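Local coordinates for protein acetate CoA-transferase subunit beta (Escherichia coli DH5[alpha], PDB 5DBN) that transfers coenzyme A from acetyl-CoA to acetoacetate and other short-chain fatty acids through a covalent enzyme-CoA intermediate, activating them as thioesters for degradation, at residues R9-E14 against M166-L171; W112-K117 against C154-T159; A148-R153 against A197-R202. One frame throughout, in Å; residues are numbered along the deposited sequence.

Interaction 1 (R9-E14 against M166-L171); sequences RRVAQE and MLVTEL
Glu14 OE1, which lies against the methyl of Met166, is gripped by both terminal nitrogens of Arg10: NH1 at 3.3 Å and NH2 at 3.2 Å from Glu14 OE1. The contact lays segment 9-14, with the last part of helix 3-12, over strand 166-168, part of the mixed central sheet of this alpha/beta CoA-transferase fold. The two nitrogens reach the carboxylate end-on and nearly in the guanidinium plane, NH1 using the anti lone pair of OE1 and NH2 coming nearly along its C-O axis. The Arg10 chain bends at chi2 (57°), which swings its guanidinium back along the helix to Glu14, itself bent at chi2. Further salt bridges tie Arg10 to Glu185 and Glu14 to Lys134 and Arg175, a network in which Glu14, between Arg10 and Arg175, probably helps to offset their like charges, and which would favour the ionised carboxylate.

Met166 suits its place against the pair because its long, extended chain brings sulfur and methyl up to the charged groups. SD lies 3.5 Å from Glu14 CD, the two side chains approaching from opposite directions. CE sits over one face of the Arg10 guanidinium, toward its rim, a position where that flat ion can accept an apolar partner while its edges stay with the acids.

Further along the strand, branched Val168 packs against the aliphatic part of Arg10 and against buried Val11. Its CG1 meets Arg10 CG at 3.9 Å, the side chains crossing at about a right angle, and its CG2 packs 3.9 Å from Val11 CG2.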
ATOM      1  N   ARG B   9      31.796  11.991  12.669  1.00 37.88           N
ATOM      2  CA  ARG B   9      31.621  12.939  13.760  1.00 39.30           C
ATOM      3  C   ARG B   9      30.948  14.220  13.270  1.00 35.53           C
ATOM      4  O   ARG B   9      30.015  14.718  13.899  1.00 33.56           O
ATOM      5  CB  ARG B   9      32.974  13.257  14.398  1.00 45.67           C
ATOM      6  CG  ARG B   9      32.930  14.225  15.567  1.00 51.16           C
ATOM      7  CD  ARG B   9      34.309  14.355  16.200  1.00 57.59           C
ATOM      8  NE  ARG B   9      34.332  15.292  17.320  1.00 62.63           N
ATOM      9  CZ  ARG B   9      35.397  15.514  18.086  1.00 68.03           C
ATOM     10  NH1 ARG B   9      36.534  14.867  17.858  1.00 70.07           N
ATOM     11  NH2 ARG B   9      35.330  16.385  19.086  1.00 70.82           N
ATOM     12  N   ARG B  10      31.419  14.752  12.146  1.00 32.19           N
ATOM     13  CA  ARG B  10      30.838  15.968  11.587  1.00 31.24           C
ATOM     14  C   ARG B  10      29.386  15.765  11.146  1.00 29.14           C
ATOM     15  O   ARG B  10      28.532  16.613  11.404  1.00 28.96           O
ATOM     16  CB  ARG B  10      31.678  16.478  10.411  1.00 31.54           C
ATOM     17  CG  ARG B  10      31.098  17.712   9.716  1.00 31.52           C
ATOM     18  CD  ARG B  10      30.882  18.871  10.686  1.00 32.69           C
ATOM     19  NE  ARG B  10      30.117  19.962  10.086  1.00 32.74           N
ATOM     20  CZ  ARG B  10      28.788  20.035  10.079  1.00 32.31           C
ATOM     21  NH1 ARG B  10      28.053  19.074  10.624  1.00 30.98           N
ATOM     22  NH2 ARG B  10      28.186  21.070   9.512  1.00 33.41           N
ATOM     23  N   VAL B  11      29.109  14.649  10.479  1.00 28.89           N
ATOM     24  CA  VAL B  11      27.750  14.341  10.044  1.00 28.42           C
ATOM     25  C   VAL B  11      26.815  14.213  11.244  1.00 32.00           C
ATOM     26  O   VAL B  11      25.667  14.661  11.200  1.00 32.51           O
ATOM     27  CB  VAL B  11      27.703  13.042   9.205  1.00 26.99           C
ATOM     28  CG1 VAL B  11      26.263  12.621   8.926  1.00 24.35           C
ATOM     29  CG2 VAL B  11      28.455  13.221   7.894  1.00 27.38           C
ATOM     30  N   ALA B  12      27.308  13.598  12.314  1.00 34.30           N
ATOM     31  CA  ALA B  12      26.521  13.424  13.529  1.00 35.46           C
ATOM     32  C   ALA B  12      26.066  14.766  14.093  1.00 37.98           C
ATOM     33  O   ALA B  12      24.962  14.885  14.623  1.00 38.43           O
ATOM     34  CB  ALA B  12      27.324  12.659  14.571  1.00 36.70           C
ATOM     35  N   GLN B  13      26.926  15.774  13.977  1.00 39.91           N
ATOM     36  CA  GLN B  13      26.610  17.115  14.459  1.00 41.00           C
ATOM     37  C   GLN B  13      25.560  17.811  13.588  1.00 37.09           C
ATOM     38  O   GLN B  13      24.986  18.821  13.990  1.00 37.13           O
ATOM     39  CB  GLN B  13      27.882  17.965  14.529  1.00 44.88           C
ATOM     40  CG  GLN B  13      28.841  17.539  15.634  1.00 48.57           C
ATOM     41  CD  GLN B  13      30.156  18.298  15.609  1.00 51.55           C
ATOM     42  OE1 GLN B  13      30.458  19.013  14.654  1.00 52.15           O
ATOM     43  NE2 GLN B  13      30.946  18.144  16.666  1.00 53.82           N
ATOM     44  N   GLU B  14      25.300  17.259  12.406  1.00 34.37           N
ATOM     45  CA  GLU B  14      24.330  17.850  11.486  1.00 33.04           C
ATOM     46  C   GLU B  14      22.906  17.461  11.855  1.00 33.16           C
ATOM     47  O   GLU B  14      21.963  18.210  11.601  1.00 32.98           O
ATOM     48  CB  GLU B  14      24.618  17.414  10.047  1.00 31.11           C
ATOM     49  CG  GLU B  14      23.784  18.134   8.996  1.00 29.99           C
ATOM     50  CD  GLU B  14      24.123  19.608   8.872  1.00 31.30           C
ATOM     51  OE1 GLU B  14      25.188  20.026   9.375  1.00 31.75           O
ATOM     52  OE2 GLU B  14      23.316  20.348   8.272  1.00 31.29           O
ATOM     53  N   MET B 166      24.169  17.775   0.977  1.00 26.34           N
ATOM     54  CA  MET B 166      25.362  17.991   1.786  1.00 26.94           C
ATOM     55  C   MET B 166      26.412  16.923   1.503  1.00 26.66           C
ATOM     56  O   MET B 166      26.110  15.728   1.508  1.00 25.42           O
ATOM     57  CB  MET B 166      24.992  17.992   3.271  1.00 26.88           C
ATOM     58  CG  MET B 166      26.127  18.365   4.213  1.00 29.28           C
ATOM     59  SD  MET B 166      25.607  18.300   5.940  1.00 34.96           S
ATOM     60  CE  MET B 166      27.063  18.929   6.773  1.00 35.19           C
ATOM     61  N   LEU B 167      27.640  17.365   1.241  1.00 27.17           N
ATOM     62  CA  LEU B 167      28.764  16.461   1.030  1.00 27.83           C
ATOM     63  C   LEU B 167      29.822  16.702   2.102  1.00 29.37           C
ATOM     64  O   LEU B 167      30.342  17.811   2.232  1.00 30.27           O
ATOM     65  CB  LEU B 167      29.360  16.655  -0.364  1.00 27.29           C
ATOM     66  CG  LEU B 167      30.638  15.868  -0.660  1.00 28.41           C
ATOM     67  CD1 LEU B 167      30.387  14.372  -0.532  1.00 27.88           C
ATOM     68  CD2 LEU B 167      31.169  16.206  -2.041  1.00 28.44           C
ATOM     69  N   VAL B 168      30.129  15.656   2.865  1.00 29.96           N
ATOM     70  CA  VAL B 168      31.076  15.752   3.970  1.00 31.73           C
ATOM     71  C   VAL B 168      32.277  14.834   3.753  1.00 33.16           C
ATOM     72  O   VAL B 168      32.135  13.612   3.671  1.00 31.66           O
ATOM     73  CB  VAL B 168      30.407  15.395   5.313  1.00 30.86           C
ATOM     74  CG1 VAL B 168      31.376  15.601   6.472  1.00 32.24           C
ATOM     75  CG2 VAL B 168      29.155  16.230   5.520  1.00 30.28           C
ATOM     76  N   THR B 169      33.457  15.441   3.656  1.00 34.01           N
ATOM     77  CA  THR B 169      34.710  14.703   3.547  1.00 34.35           C
ATOM     78  C   THR B 169      35.604  15.037   4.729  1.00 34.85           C
ATOM     79  O   THR B 169      35.271  15.891   5.550  1.00 36.07           O
ATOM     80  CB  THR B 169      35.458  15.015   2.234  1.00 35.10           C
ATOM     81  OG1 THR B 169      36.055  16.316   2.317  1.00 36.11           O
ATOM     82  CG2 THR B 169      34.510  14.970   1.043  1.00 33.31           C
ATOM     83  N   GLU B 170      36.741  14.359   4.818  1.00 34.48           N
ATOM     84  CA  GLU B 170      37.678  14.614   5.901  1.00 35.86           C
ATOM     85  C   GLU B 170      38.450  15.906   5.648  1.00 36.85           C
ATOM     86  O   GLU B 170      39.235  16.338   6.492  1.00 39.20           O
ATOM     87  CB  GLU B 170      38.644  13.431   6.079  1.00 38.30           C
ATOM     88  CG  GLU B 170      39.786  13.318   5.061  1.00 41.29           C
ATOM     89  CD  GLU B 170      39.330  12.852   3.688  1.00 41.64           C
ATOM     90  OE1 GLU B 170      38.112  12.662   3.487  1.00 40.18           O
ATOM     91  OE2 GLU B 170      40.200  12.659   2.812  1.00 43.30           O
ATOM     92  N   LEU B 171      38.218  16.525   4.492  1.00 35.80           N
ATOM     93  CA  LEU B 171      38.906  17.761   4.141  1.00 37.24           C
ATOM     94  C   LEU B 171      37.978  18.978   4.184  1.00 37.21           C
ATOM     95  O   LEU B 171      38.418  20.087   4.489  1.00 37.34           O
ATOM     96  CB  LEU B 171      39.511  17.642   2.739  1.00 36.90           C
ATOM     97  CG  LEU B 171      40.796  16.819   2.567  1.00 37.92           C
ATOM     98  CD1 LEU B 171      41.248  16.845   1.114  1.00 37.55           C
ATOM     99  CD2 LEU B 171      41.922  17.255   3.491  1.00 39.78           C
TER

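Interaction 2 (W112-K117 against C154-T159); sequences WVVPGK and CTMPLT
Met156 opens the contact by crossing Pro115 at about a right angle: its CG is 3.7 Å from Pro115 CD, and the extended chain then runs beside Val114, bringing Met156 CE to 3.9 Å from Val114 CG1. Its unbranched thioether can follow both neighbours. The contact joins the loop between strand 109-110 and helix 125-131 to the loop between strands 150-151 and 166-168. Pro157 comes next, its compact ring packed against Val113; Val113 CG1 is the branch that touches Pro157 CB and CG. With chi1 at 58°, that same methyl also stands over the centre of the Trp112 ring. Pro157 CD further meets Pro115 CG at 3.9 Å, the two rings reaching toward each other.

Leu158 turns its side chain from the partner and offers its carbonyl instead: Trp112 NE1 donates to Leu158 O over 3.0 Å at 151°. The oxygen is near the indole plane, whereas the donor stands well above the carbonyl plane. Thr159 OG1, hydrogen-bonded to Asn111, lies at the same indole edge; its side chain is about 11 Å from that of Glu46, the predicted active-site residue. Another protein chain packs on Trp112 and Leu158.

Cohesion thus rests mainly on apolar packing, with the indole N-H satisfying one main-chain carbonyl.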
ATOM      1  N   TRP B 112      26.431   3.051  -6.340  1.00 30.91           N
ATOM      2  CA  TRP B 112      25.914   1.685  -6.378  1.00 32.31           C
ATOM      3  C   TRP B 112      26.631   0.792  -7.385  1.00 34.17           C
ATOM      4  O   TRP B 112      26.416  -0.419  -7.397  1.00 35.19           O
ATOM      5  CB  TRP B 112      24.411   1.695  -6.678  1.00 32.49           C
ATOM      6  CG  TRP B 112      24.044   2.047  -8.089  1.00 33.27           C
ATOM      7  CD1 TRP B 112      23.951   3.298  -8.623  1.00 33.27           C
ATOM      8  CD2 TRP B 112      23.702   1.136  -9.142  1.00 33.52           C
ATOM      9  NE1 TRP B 112      23.575   3.224  -9.943  1.00 33.65           N
ATOM     10  CE2 TRP B 112      23.416   1.907 -10.285  1.00 33.46           C
ATOM     11  CE3 TRP B 112      23.611  -0.256  -9.227  1.00 33.75           C
ATOM     12  CZ2 TRP B 112      23.048   1.333 -11.500  1.00 33.52           C
ATOM     13  CZ3 TRP B 112      23.245  -0.823 -10.435  1.00 34.19           C
ATOM     14  CH2 TRP B 112      22.969  -0.031 -11.555  1.00 33.91           C
ATOM     15  N   VAL B 113      27.483   1.369  -8.226  1.00 35.35           N
ATOM     16  CA  VAL B 113      28.218   0.559  -9.190  1.00 38.22           C
ATOM     17  C   VAL B 113      29.464   1.262  -9.723  1.00 39.80           C
ATOM     18  O   VAL B 113      29.452   2.463 -10.003  1.00 39.69           O
ATOM     19  CB  VAL B 113      27.308   0.150 -10.377  1.00 37.45           C
ATOM     20  CG1 VAL B 113      26.743   1.379 -11.077  1.00 37.01           C
ATOM     21  CG2 VAL B 113      28.061  -0.741 -11.361  1.00 39.12           C
ATOM     22  N   VAL B 114      30.538   0.487  -9.840  1.00 40.88           N
ATOM     23  CA  VAL B 114      31.785   0.934 -10.444  1.00 41.10           C
ATOM     24  C   VAL B 114      31.995   0.157 -11.742  1.00 42.75           C
ATOM     25  O   VAL B 114      31.984  -1.075 -11.728  1.00 42.83           O
ATOM     26  CB  VAL B 114      32.995   0.719  -9.507  1.00 42.13           C
ATOM     27  CG1 VAL B 114      34.280   1.204 -10.166  1.00 43.16           C
ATOM     28  CG2 VAL B 114      32.779   1.431  -8.184  1.00 40.62           C
ATOM     29  N   PRO B 115      32.175   0.862 -12.870  1.00 44.86           N
ATOM     30  CA  PRO B 115      32.433   0.133 -14.117  1.00 48.09           C
ATOM     31  C   PRO B 115      33.706  -0.705 -14.048  1.00 49.91           C
ATOM     32  O   PRO B 115      34.744  -0.204 -13.614  1.00 50.49           O
ATOM     33  CB  PRO B 115      32.572   1.248 -15.159  1.00 49.04           C
ATOM     34  CG  PRO B 115      31.861   2.416 -14.574  1.00 46.67           C
ATOM     35  CD  PRO B 115      32.063   2.315 -13.097  1.00 44.65           C
ATOM     36  N   GLY B 116      33.614  -1.968 -14.457  1.00 51.18           N
ATOM     37  CA  GLY B 116      34.746  -2.878 -14.425  1.00 53.61           C
ATOM     38  C   GLY B 116      34.691  -3.861 -13.269  1.00 53.92           C
ATOM     39  O   GLY B 116      35.326  -4.916 -13.316  1.00 56.28           O
ATOM     40  N   LYS B 117      33.932  -3.512 -12.235  1.00 51.72           N
ATOM     41  CA  LYS B 117      33.716  -4.396 -11.093  1.00 52.00           C
ATOM     42  C   LYS B 117      32.311  -4.984 -11.152  1.00 51.44           C
ATOM     43  O   LYS B 117      31.443  -4.460 -11.852  1.00 50.09           O
ATOM     44  CB  LYS B 117      33.924  -3.642  -9.779  1.00 50.30           C
ATOM     45  N   CYS B 154      29.678  13.167 -12.976  1.00 32.34           N
ATOM     46  CA  CYS B 154      29.947  11.777 -12.635  1.00 31.28           C
ATOM     47  C   CYS B 154      30.195  10.973 -13.907  1.00 32.56           C
ATOM     48  O   CYS B 154      29.476  11.132 -14.892  1.00 33.23           O
ATOM     49  CB  CYS B 154      28.781  11.178 -11.848  1.00 29.23           C
ATOM     50  SG  CYS B 154      28.541  11.885 -10.201  1.00 30.94           S
ATOM     51  N   THR B 155      31.216  10.121 -13.884  1.00 33.38           N
ATOM     52  CA  THR B 155      31.518   9.266 -15.027  1.00 36.45           C
ATOM     53  C   THR B 155      30.931   7.878 -14.789  1.00 35.25           C
ATOM     54  O   THR B 155      30.690   7.127 -15.732  1.00 36.52           O
ATOM     55  CB  THR B 155      33.041   9.166 -15.287  1.00 41.02           C
ATOM     56  OG1 THR B 155      33.279   8.447 -16.504  1.00 44.94           O
ATOM     57  CG2 THR B 155      33.748   8.470 -14.139  1.00 41.35           C
ATOM     58  N   MET B 156      30.703   7.548 -13.521  1.00 33.30           N
ATOM     59  CA  MET B 156      30.096   6.275 -13.155  1.00 32.79           C
ATOM     60  C   MET B 156      28.572   6.388 -13.207  1.00 30.84           C
ATOM     61  O   MET B 156      28.032   7.493 -13.149  1.00 30.50           O
ATOM     62  CB  MET B 156      30.548   5.842 -11.761  1.00 33.10           C
ATOM     63  CG  MET B 156      32.052   5.678 -11.618  1.00 30.70           C
ATOM     64  SD  MET B 156      32.523   5.110  -9.970  1.00 57.86           S
ATOM     65  CE  MET B 156      34.307   5.105 -10.107  1.00 36.92           C
ATOM     66  N   PRO B 157      27.872   5.244 -13.315  1.00 29.82           N
ATOM     67  CA  PRO B 157      26.405   5.256 -13.375  1.00 29.27           C
ATOM     68  C   PRO B 157      25.763   5.934 -12.166  1.00 28.22           C
ATOM     69  O   PRO B 157      26.100   5.625 -11.021  1.00 28.36           O
ATOM     70  CB  PRO B 157      26.044   3.767 -13.420  1.00 29.90           C
ATOM     71  CG  PRO B 157      27.253   3.101 -13.976  1.00 31.23           C
ATOM     72  CD  PRO B 157      28.415   3.881 -13.456  1.00 30.82           C
ATOM     73  N   LEU B 158      24.844   6.855 -12.429  1.00 27.78           N
ATOM     74  CA  LEU B 158      24.224   7.636 -11.368  1.00 26.44           C
ATOM     75  C   LEU B 158      23.295   6.801 -10.496  1.00 25.66           C
ATOM     76  O   LEU B 158      22.635   5.878 -10.970  1.00 26.79           O
ATOM     77  CB  LEU B 158      23.433   8.805 -11.957  1.00 26.61           C
ATOM     78  CG  LEU B 158      24.200   9.837 -12.781  1.00 28.17           C
ATOM     79  CD1 LEU B 158      23.261  10.941 -13.237  1.00 28.32           C
ATOM     80  CD2 LEU B 158      25.354  10.416 -11.990  1.00 28.19           C
ATOM     81  N   THR B 159      23.275   7.129  -9.210  1.00 23.58           N
ATOM     82  CA  THR B 159      22.256   6.636  -8.299  1.00 22.29           C
ATOM     83  C   THR B 159      21.020   7.513  -8.462  1.00 22.74           C
ATOM     84  O   THR B 159      19.885   7.036  -8.428  1.00 22.96           O
ATOM     85  CB  THR B 159      22.737   6.664  -6.838  1.00 21.13           C
ATOM     86  OG1 THR B 159      23.916   5.862  -6.708  1.00 22.29           O
ATOM     87  CG2 THR B 159      21.662   6.144  -5.897  1.00 20.43           C
TER

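Interaction 3 (A148-R153 against A197-R202); sequences AKILRR and AKTEAR
The guanidinium groups of Arg152 and Arg202 stack, centres 3.6 Å apart and planes 29° from parallel. Each covers part of one face of the other, displaced toward the rim, and the carbonyl oxygen of Glu200 lies at the edge of the Arg152 group, near its plane. Both arginine chains are extended from CG to NE, so the two flat groups meet beyond the backbones. Arg202 is also held by a salt bridge to Glu105.

Between the backbones, Ile150 O accepts from two successive amides, Glu200 N and Ala201 N, each at 3.1 Å. The first comes nearly along the C=O axis; the second stands above the carbonyl plane. Ile150 CG2 packs 3.7 Å from both Thr199 CG2 and Ala201 CB, where a small alanine lets the two segments come close. Glu200 runs beside Leu151, its stem packing near Ala148 CB. Water 1 joins Glu200 OE2 to Ala148 N, and water 2 joins Lys149 N to Lys198 O.

The loop after helix 192-197 is therefore fastened to edge strand 150-151 by backbone bonds and bridging water, while the stacked arginines supply flat contact, part of their like charge probably being offset by the Arg202-Glu105 salt bridge.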
ATOM      1  N   ALA B 148      40.219  11.769  -8.393  1.00 36.43           N
ATOM      2  CA  ALA B 148      39.207  12.646  -7.812  1.00 35.04           C
ATOM      3  C   ALA B 148      37.853  11.949  -7.762  1.00 33.83           C
ATOM      4  O   ALA B 148      37.539  11.133  -8.629  1.00 32.70           O
ATOM      5  CB  ALA B 148      39.106  13.937  -8.605  1.00 34.49           C
ATOM      6  N   LYS B 149      37.057  12.274  -6.747  1.00 33.29           N
ATOM      7  CA  LYS B 149      35.714  11.718  -6.620  1.00 33.24           C
ATOM      8  C   LYS B 149      34.654  12.814  -6.669  1.00 31.91           C
ATOM      9  O   LYS B 149      33.492  12.549  -6.968  1.00 30.80           O
ATOM     10  CB  LYS B 149      35.596  10.916  -5.322  1.00 34.09           C
ATOM     11  CG  LYS B 149      36.622   9.795  -5.217  1.00 36.34           C
ATOM     12  CD  LYS B 149      36.160   8.669  -4.309  1.00 37.52           C
ATOM     13  CE  LYS B 149      36.038   9.110  -2.869  1.00 38.62           C
ATOM     14  NZ  LYS B 149      35.338   8.081  -2.054  1.00 39.12           N
ATOM     15  N   ILE B 150      35.060  14.043  -6.366  1.00 31.87           N
ATOM     16  CA  ILE B 150      34.174  15.200  -6.474  1.00 31.09           C
ATOM     17  C   ILE B 150      34.423  15.889  -7.819  1.00 31.18           C
ATOM     18  O   ILE B 150      35.366  16.668  -7.958  1.00 32.17           O
ATOM     19  CB  ILE B 150      34.388  16.181  -5.305  1.00 31.53           C
ATOM     20  CG1 ILE B 150      34.268  15.429  -3.973  1.00 31.09           C
ATOM     21  CG2 ILE B 150      33.374  17.314  -5.372  1.00 30.56           C
ATOM     22  CD1 ILE B 150      34.610  16.249  -2.750  1.00 31.94           C
ATOM     23  N   LEU B 151      33.570  15.598  -8.800  1.00 31.00           N
ATOM     24  CA  LEU B 151      33.844  15.932 -10.201  1.00 31.96           C
ATOM     25  C   LEU B 151      32.903  16.979 -10.796  1.00 32.95           C
ATOM     26  O   LEU B 151      31.961  17.423 -10.150  1.00 32.21           O
ATOM     27  CB  LEU B 151      33.771  14.660 -11.047  1.00 31.96           C
ATOM     28  CG  LEU B 151      34.596  13.477 -10.536  1.00 32.30           C
ATOM     29  CD1 LEU B 151      34.317  12.234 -11.369  1.00 32.69           C
ATOM     30  CD2 LEU B 151      36.083  13.810 -10.536  1.00 34.08           C
ATOM     31  N   ARG B 152      33.177  17.380 -12.035  1.00 35.14           N
ATOM     32  CA  ARG B 152      32.266  18.243 -12.781  1.00 36.70           C
ATOM     33  C   ARG B 152      31.027  17.466 -13.193  1.00 36.11           C
ATOM     34  O   ARG B 152      29.914  17.988 -13.179  1.00 35.78           O
ATOM     35  CB  ARG B 152      32.953  18.825 -14.015  1.00 40.70           C
ATOM     36  CG  ARG B 152      34.026  19.848 -13.700  1.00 44.18           C
ATOM     37  CD  ARG B 152      34.662  20.386 -14.968  1.00 48.52           C
ATOM     38  NE  ARG B 152      35.646  21.426 -14.681  1.00 51.66           N
ATOM     39  CZ  ARG B 152      36.266  22.148 -15.609  1.00 54.68           C
ATOM     40  NH1 ARG B 152      36.017  21.942 -16.894  1.00 55.50           N
ATOM     41  NH2 ARG B 152      37.140  23.079 -15.251  1.00 56.28           N
ATOM     42  N   ARG B 153      31.238  16.210 -13.568  1.00 36.63           N
ATOM     43  CA  ARG B 153      30.158  15.325 -13.975  1.00 37.47           C
ATOM     44  C   ARG B 153      30.558  13.895 -13.658  1.00 35.03           C
ATOM     45  O   ARG B 153      31.652  13.462 -14.019  1.00 35.76           O
ATOM     46  CB  ARG B 153      29.857  15.483 -15.468  1.00 42.65           C
ATOM     47  CG  ARG B 153      28.789  14.535 -16.011  1.00 46.38           C
ATOM     48  CD  ARG B 153      27.464  14.692 -15.277  1.00 48.83           C
ATOM     49  NE  ARG B 153      26.369  13.975 -15.933  1.00 52.03           N
ATOM     50  CZ  ARG B 153      26.064  12.695 -15.728  1.00 53.61           C
ATOM     51  NH1 ARG B 153      26.767  11.957 -14.878  1.00 53.60           N
ATOM     52  NH2 ARG B 153      25.045  12.149 -16.378  1.00 54.95           N
ATOM     53  N   ALA B 197      42.671  21.952  -5.275  1.00 42.91           N
ATOM     54  CA  ALA B 197      43.549  21.043  -6.004  1.00 42.58           C
ATOM     55  C   ALA B 197      42.986  19.621  -6.029  1.00 41.19           C
ATOM     56  O   ALA B 197      43.123  18.906  -7.021  1.00 41.97           O
ATOM     57  CB  ALA B 197      44.939  21.047  -5.386  1.00 44.46           C
ATOM     58  N   LYS B 198      42.362  19.213  -4.930  1.00 38.99           N
ATOM     59  CA  LYS B 198      41.846  17.853  -4.795  1.00 37.71           C
ATOM     60  C   LYS B 198      40.393  17.729  -5.260  1.00 35.88           C
ATOM     61  O   LYS B 198      39.775  16.677  -5.101  1.00 34.89           O
ATOM     62  CB  LYS B 198      41.959  17.406  -3.335  1.00 37.38           C
ATOM     63  CG  LYS B 198      43.381  17.128  -2.867  1.00 40.03           C
ATOM     64  CD  LYS B 198      43.404  16.705  -1.404  1.00 41.03           C
ATOM     65  CE  LYS B 198      44.733  16.082  -1.012  1.00 43.69           C
ATOM     66  NZ  LYS B 198      44.865  15.908   0.462  1.00 44.84           N
ATOM     67  N   THR B 199      39.863  18.798  -5.852  1.00 35.91           N
ATOM     68  CA  THR B 199      38.472  18.837  -6.311  1.00 34.49           C
ATOM     69  C   THR B 199      38.345  19.339  -7.750  1.00 34.46           C
ATOM     70  O   THR B 199      38.831  20.424  -8.079  1.00 34.60           O
ATOM     71  CB  THR B 199      37.610  19.735  -5.394  1.00 33.61           C
ATOM     72  OG1 THR B 199      37.744  19.305  -4.034  1.00 33.54           O
ATOM     73  CG2 THR B 199      36.140  19.684  -5.799  1.00 32.32           C
ATOM     74  N   GLU B 200      37.691  18.552  -8.602  1.00 34.95           N
ATOM     75  CA  GLU B 200      37.476  18.943  -9.996  1.00 38.31           C
ATOM     76  C   GLU B 200      36.175  19.721 -10.158  1.00 37.67           C
ATOM     77  O   GLU B 200      35.997  20.449 -11.135  1.00 38.63           O
ATOM     78  CB  GLU B 200      37.440  17.722 -10.917  1.00 41.69           C
ATOM     79  CG  GLU B 200      38.787  17.083 -11.185  1.00 45.93           C
ATOM     80  CD  GLU B 200      38.708  15.975 -12.219  1.00 47.71           C
ATOM     81  OE1 GLU B 200      37.682  15.887 -12.929  1.00 46.94           O
ATOM     82  OE2 GLU B 200      39.673  15.189 -12.318  1.00 49.49           O
ATOM     83  N   ALA B 201      35.263  19.557  -9.205  1.00 35.95           N
ATOM     84  CA  ALA B 201      33.987  20.260  -9.240  1.00 34.90           C
ATOM     85  C   ALA B 201      34.184  21.766  -9.101  1.00 36.16           C
ATOM     86  O   ALA B 201      35.054  22.222  -8.358  1.00 36.07           O
ATOM     87  CB  ALA B 201      33.076  19.747  -8.141  1.00 33.08           C
ATOM     88  N   ARG B 202      33.377  22.532  -9.828  1.00 37.74           N
ATOM     89  CA  ARG B 202      33.359  23.984  -9.686  1.00 40.17           C
ATOM     90  C   ARG B 202      32.479  24.370  -8.502  1.00 37.78           C
ATOM     91  O   ARG B 202      31.333  23.928  -8.406  1.00 36.65           O
ATOM     92  CB  ARG B 202      32.837  24.663 -10.954  1.00 44.21           C
ATOM     93  CG  ARG B 202      33.532  24.264 -12.241  1.00 48.33           C
ATOM     94  CD  ARG B 202      32.887  24.983 -13.419  1.00 52.38           C
ATOM     95  NE  ARG B 202      33.397  24.537 -14.713  1.00 55.99           N
ATOM     96  CZ  ARG B 202      32.950  23.474 -15.374  1.00 57.80           C
ATOM     97  NH1 ARG B 202      31.982  22.721 -14.865  1.00 57.48           N
ATOM     98  NH2 ARG B 202      33.477  23.158 -16.548  1.00 59.49           N
TER
HETATM   99  O   HOH W   1      40.183  12.213 -11.536  1.00 27.44           O
HETATM  100  O   HOH W   2      37.780  14.605  -5.343  1.00 24.82           O

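Overall arrangement
From the N terminus, helix 3-12 leads into 9-14, which meets strand 166-168 when interaction 1 closes the longest loop of the three and fastens the helix to the central sheet. Within that loop lies all of interaction 2, which closes a shorter one by joining the loop after strand 109-110 to the loop following strand 150-151. Interaction 3 closes another shorter loop, from 148-153 to 197-202, and crosses both of the others along the chain; it ties the loop before strand 204-205 to strand 150-151 of the small sheet. In space it borders each: Leu167 packs on Ile150 and Leu171 on Lys198, while Leu158 touches Arg153.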